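Local coordinates for protein D,D-dipeptidase/D,D-carboxypeptidase (PDB 4MUQ) that probably hydrolyses D-Ala-D-Ala peptides as a zinc-dependent D,D-peptidase of vancomycin resistance, with a hedgehog/D,D-peptidase fold, at residues Y174-I179 against G244-I249. Numbering follows the deposited sequence.
Sequences YPHSKI and GFVVTI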
ATOM      1  N   TYR A 174      -2.947  -9.072  -0.943  1.00 16.82           N
ATOM      2  CA  TYR A 174      -2.369 -10.407  -0.964  1.00 15.14           C
ATOM      3  C   TYR A 174      -2.423 -10.912  -2.407  1.00 20.78           C
ATOM      4  O   TYR A 174      -3.398 -10.661  -3.112  1.00 21.89           O
ATOM      5  CB  TYR A 174      -3.206 -11.305  -0.056  1.00 18.08           C
ATOM      6  CG  TYR A 174      -2.655 -12.687   0.176  1.00 20.02           C
ATOM      7  CD1 TYR A 174      -1.715 -12.922   1.180  1.00 21.58           C
ATOM      8  CD2 TYR A 174      -3.084 -13.761  -0.587  1.00 22.71           C
ATOM      9  CE1 TYR A 174      -1.211 -14.187   1.402  1.00 24.44           C
ATOM     10  CE2 TYR A 174      -2.584 -15.040  -0.369  1.00 22.45           C
ATOM     11  CZ  TYR A 174      -1.649 -15.238   0.627  1.00 23.35           C
ATOM     12  OH  TYR A 174      -1.149 -16.503   0.851  1.00 29.60           O
ATOM     13  N   PRO A 175      -1.395 -11.657  -2.858  1.00 16.65           N
ATOM     14  CA  PRO A 175      -0.217 -12.153  -2.134  1.00 14.79           C
ATOM     15  C   PRO A 175       1.004 -11.247  -2.268  1.00 14.77           C
ATOM     16  O   PRO A 175       2.089 -11.620  -1.797  1.00 15.02           O
ATOM     17  CB  PRO A 175       0.063 -13.481  -2.840  1.00 15.95           C
ATOM     18  CG  PRO A 175      -0.295 -13.184  -4.273  1.00 19.50           C
ATOM     19  CD  PRO A 175      -1.479 -12.232  -4.215  1.00 20.77           C
ATOM     20  N   HIS A 176       0.848 -10.085  -2.892  1.00 11.87           N
ATOM     21  CA  HIS A 176       1.974  -9.185  -3.091  1.00 12.05           C
ATOM     22  C   HIS A 176       2.703  -8.880  -1.798  1.00 12.77           C
ATOM     23  O   HIS A 176       3.930  -8.893  -1.762  1.00 13.80           O
ATOM     24  CB  HIS A 176       1.507  -7.899  -3.772  1.00 10.68           C
ATOM     25  CG  HIS A 176       0.668  -8.171  -4.974  1.00 10.95           C
ATOM     26  ND1 HIS A 176       1.199  -8.588  -6.180  1.00 13.39           N
ATOM     27  CD2 HIS A 176      -0.675  -8.177  -5.130  1.00 12.31           C
ATOM     28  CE1 HIS A 176       0.216  -8.806  -7.034  1.00 16.29           C
ATOM     29  NE2 HIS A 176      -0.932  -8.570  -6.419  1.00 14.32           N
ATOM     30  N   SER A 177       1.951  -8.615  -0.731  1.00 12.58           N
ATOM     31  CA  SER A 177       2.563  -8.308   0.559  1.00 11.54           C
ATOM     32  C   SER A 177       3.404  -9.461   1.092  1.00 13.54           C
ATOM     33  O   SER A 177       4.438  -9.244   1.740  1.00 15.22           O
ATOM     34  CB  SER A 177       1.488  -7.920   1.575  1.00 14.46           C
ATOM     35  OG  SER A 177       0.515  -8.931   1.681  1.00 13.81           O
ATOM     36  N   LYS A 178       2.965 -10.683   0.817  1.00 13.07           N
ATOM     37  CA  LYS A 178       3.670 -11.872   1.277  1.00 13.97           C
ATOM     38  C   LYS A 178       4.938 -12.090   0.466  1.00 16.90           C
ATOM     39  O   LYS A 178       5.986 -12.438   1.022  1.00 17.33           O
ATOM     40  CB  LYS A 178       2.767 -13.103   1.194  1.00 15.04           C
ATOM     41  CG  LYS A 178       3.326 -14.325   1.889  1.00 19.68           C
ATOM     42  CD  LYS A 178       3.432 -14.081   3.386  1.00 22.30           C
ATOM     43  CE  LYS A 178       3.855 -15.356   4.103  1.00 27.56           C
ATOM     44  NZ  LYS A 178       3.867 -15.168   5.580  1.00 31.46           N
ATOM     45  N   ILE A 179       4.845 -11.881  -0.847  1.00 15.41           N
ATOM     46  CA  ILE A 179       6.010 -12.025  -1.711  1.00 14.62           C
ATOM     47  C   ILE A 179       7.050 -10.982  -1.298  1.00 16.81           C
ATOM     48  O   ILE A 179       8.235 -11.287  -1.232  1.00 16.39           O
ATOM     49  CB  ILE A 179       5.619 -11.849  -3.183  1.00 17.16           C
ATOM     50  CG1 ILE A 179       4.635 -12.939  -3.590  1.00 17.94           C
ATOM     51  CG2 ILE A 179       6.847 -11.890  -4.086  1.00 18.21           C
ATOM     52  CD1 ILE A 179       3.929 -12.657  -4.894  1.00 20.36           C
ATOM     53  N   GLY A 244       2.974   0.736 -16.450  1.00 16.61           N
ATOM     54  CA  GLY A 244       2.239  -0.459 -16.831  1.00 17.80           C
ATOM     55  C   GLY A 244       1.346  -1.023 -15.746  1.00 13.78           C
ATOM     56  O   GLY A 244       0.995  -0.345 -14.757  1.00 14.08           O
ATOM     57  N   PHE A 245       0.989  -2.290 -15.934  1.00 16.15           N
ATOM     58  CA  PHE A 245      -0.023  -2.936 -15.131  1.00 17.30           C
ATOM     59  C   PHE A 245       0.511  -4.218 -14.515  1.00 14.36           C
ATOM     60  O   PHE A 245       1.358  -4.904 -15.105  1.00 15.60           O
ATOM     61  CB  PHE A 245      -1.256  -3.247 -15.988  1.00 17.15           C
ATOM     62  CG  PHE A 245      -1.870  -2.039 -16.644  1.00 17.50           C
ATOM     63  CD1 PHE A 245      -2.729  -1.206 -15.928  1.00 19.19           C
ATOM     64  CD2 PHE A 245      -1.582  -1.724 -17.963  1.00 20.50           C
ATOM     65  CE1 PHE A 245      -3.298  -0.093 -16.529  1.00 17.87           C
ATOM     66  CE2 PHE A 245      -2.146  -0.607 -18.569  1.00 21.17           C
ATOM     67  CZ  PHE A 245      -3.008   0.210 -17.849  1.00 21.87           C
ATOM     68  N   VAL A 246       0.004  -4.539 -13.329  1.00 16.12           N
ATOM     69  CA  VAL A 246       0.253  -5.821 -12.697  1.00 13.57           C
ATOM     70  C   VAL A 246      -1.065  -6.584 -12.623  1.00 15.34           C
ATOM     71  O   VAL A 246      -2.070  -6.071 -12.107  1.00 15.84           O
ATOM     72  CB  VAL A 246       0.845  -5.649 -11.295  1.00 14.12           C
ATOM     73  CG1 VAL A 246       1.031  -7.006 -10.625  1.00 16.88           C
ATOM     74  CG2 VAL A 246       2.172  -4.927 -11.393  1.00 18.56           C
ATOM     75  N   VAL A 247      -1.054  -7.803 -13.144  1.00 14.93           N
ATOM     76  CA  VAL A 247      -2.239  -8.643 -13.215  1.00 16.90           C
ATOM     77  C   VAL A 247      -2.091  -9.810 -12.245  1.00 16.97           C
ATOM     78  O   VAL A 247      -1.059 -10.498 -12.245  1.00 18.82           O
ATOM     79  CB  VAL A 247      -2.443  -9.193 -14.651  1.00 18.17           C
ATOM     80  CG1 VAL A 247      -3.691 -10.055 -14.724  1.00 19.67           C
ATOM     81  CG2 VAL A 247      -2.511  -8.037 -15.644  1.00 22.17           C
ATOM     82  N   THR A 248      -3.124 -10.036 -11.432  1.00 16.59           N
ATOM     83  CA  THR A 248      -3.136 -11.115 -10.452  1.00 15.95           C
ATOM     84  C   THR A 248      -4.288 -12.053 -10.780  1.00 18.92           C
ATOM     85  O   THR A 248      -5.445 -11.635 -10.818  1.00 19.81           O
ATOM     86  CB  THR A 248      -3.295 -10.562  -9.007  1.00 14.75           C
ATOM     87  OG1 THR A 248      -2.243  -9.627  -8.739  1.00 14.81           O
ATOM     88  CG2 THR A 248      -3.222 -11.684  -7.990  1.00 16.76           C
ATOM     89  N   ILE A 249      -3.967 -13.320 -11.037  1.00 20.03           N
ATOM     90  CA  ILE A 249      -4.961 -14.308 -11.437  1.00 22.90           C
ATOM     91  C   ILE A 249      -5.043 -15.405 -10.388  1.00 24.19           C
ATOM     92  O   ILE A 249      -4.033 -16.013 -10.046  1.00 25.51           O
ATOM     93  CB  ILE A 249      -4.578 -14.970 -12.776  1.00 24.52           C
ATOM     94  CG1 ILE A 249      -4.333 -13.923 -13.864  1.00 37.15           C
ATOM     95  CG2 ILE A 249      -5.640 -15.984 -13.194  1.00 40.95           C
ATOM     96  CD1 ILE A 249      -5.534 -13.086 -14.177  1.00 36.50           C
TER
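With CG anti to its own carbonyl carbon (chi1 -49°) and the ring swung across by chi2 of -76°, His176 extends from the first turn of helix 176-183 to meet Thr248, whose OG1 is likewise anti to its carbonyl carbon (chi1 -57°). The motif is the N-terminal end of this helix set against an antiparallel sheet: strand 244-250 runs between strands 213-219 and 234-239 and turns Val246 and Thr248 toward the helix, Val247 away from it. His176 and Thr248 approach from opposite directions, and Thr248 OG1 lies at the imidazole edge, in the ring plane, 2.9 Å from His176 NE2; either atom could be the donor. The hydrogen bond is strongly bent toward the CE1 side, leaving OG1 3.1 Å from His176 CE1. The other nitrogen, ND1, across CE1 from NE2, is hydrogen-bonded to Tyr190 OH, which should restrain the buried ring's rotation. Val246 passes alongside in the opposite sense and sets CG1 4.1 Å from His176 CE1, while Ile215 of the adjacent strand touches both residues. Pro175, after a cis peptide bond, is the helix N-cap residue; its O accepts the bond from Ile179 N at 2.9 Å. The contact lies away from the zinc site, on a sheet distinct from that of strands 68-72, 113-118, 168-171 and 148-150. Pro175 CD lies over one face of the His176 ring, near its rim, and reaches Thr248 CG2, 4.2 Å away.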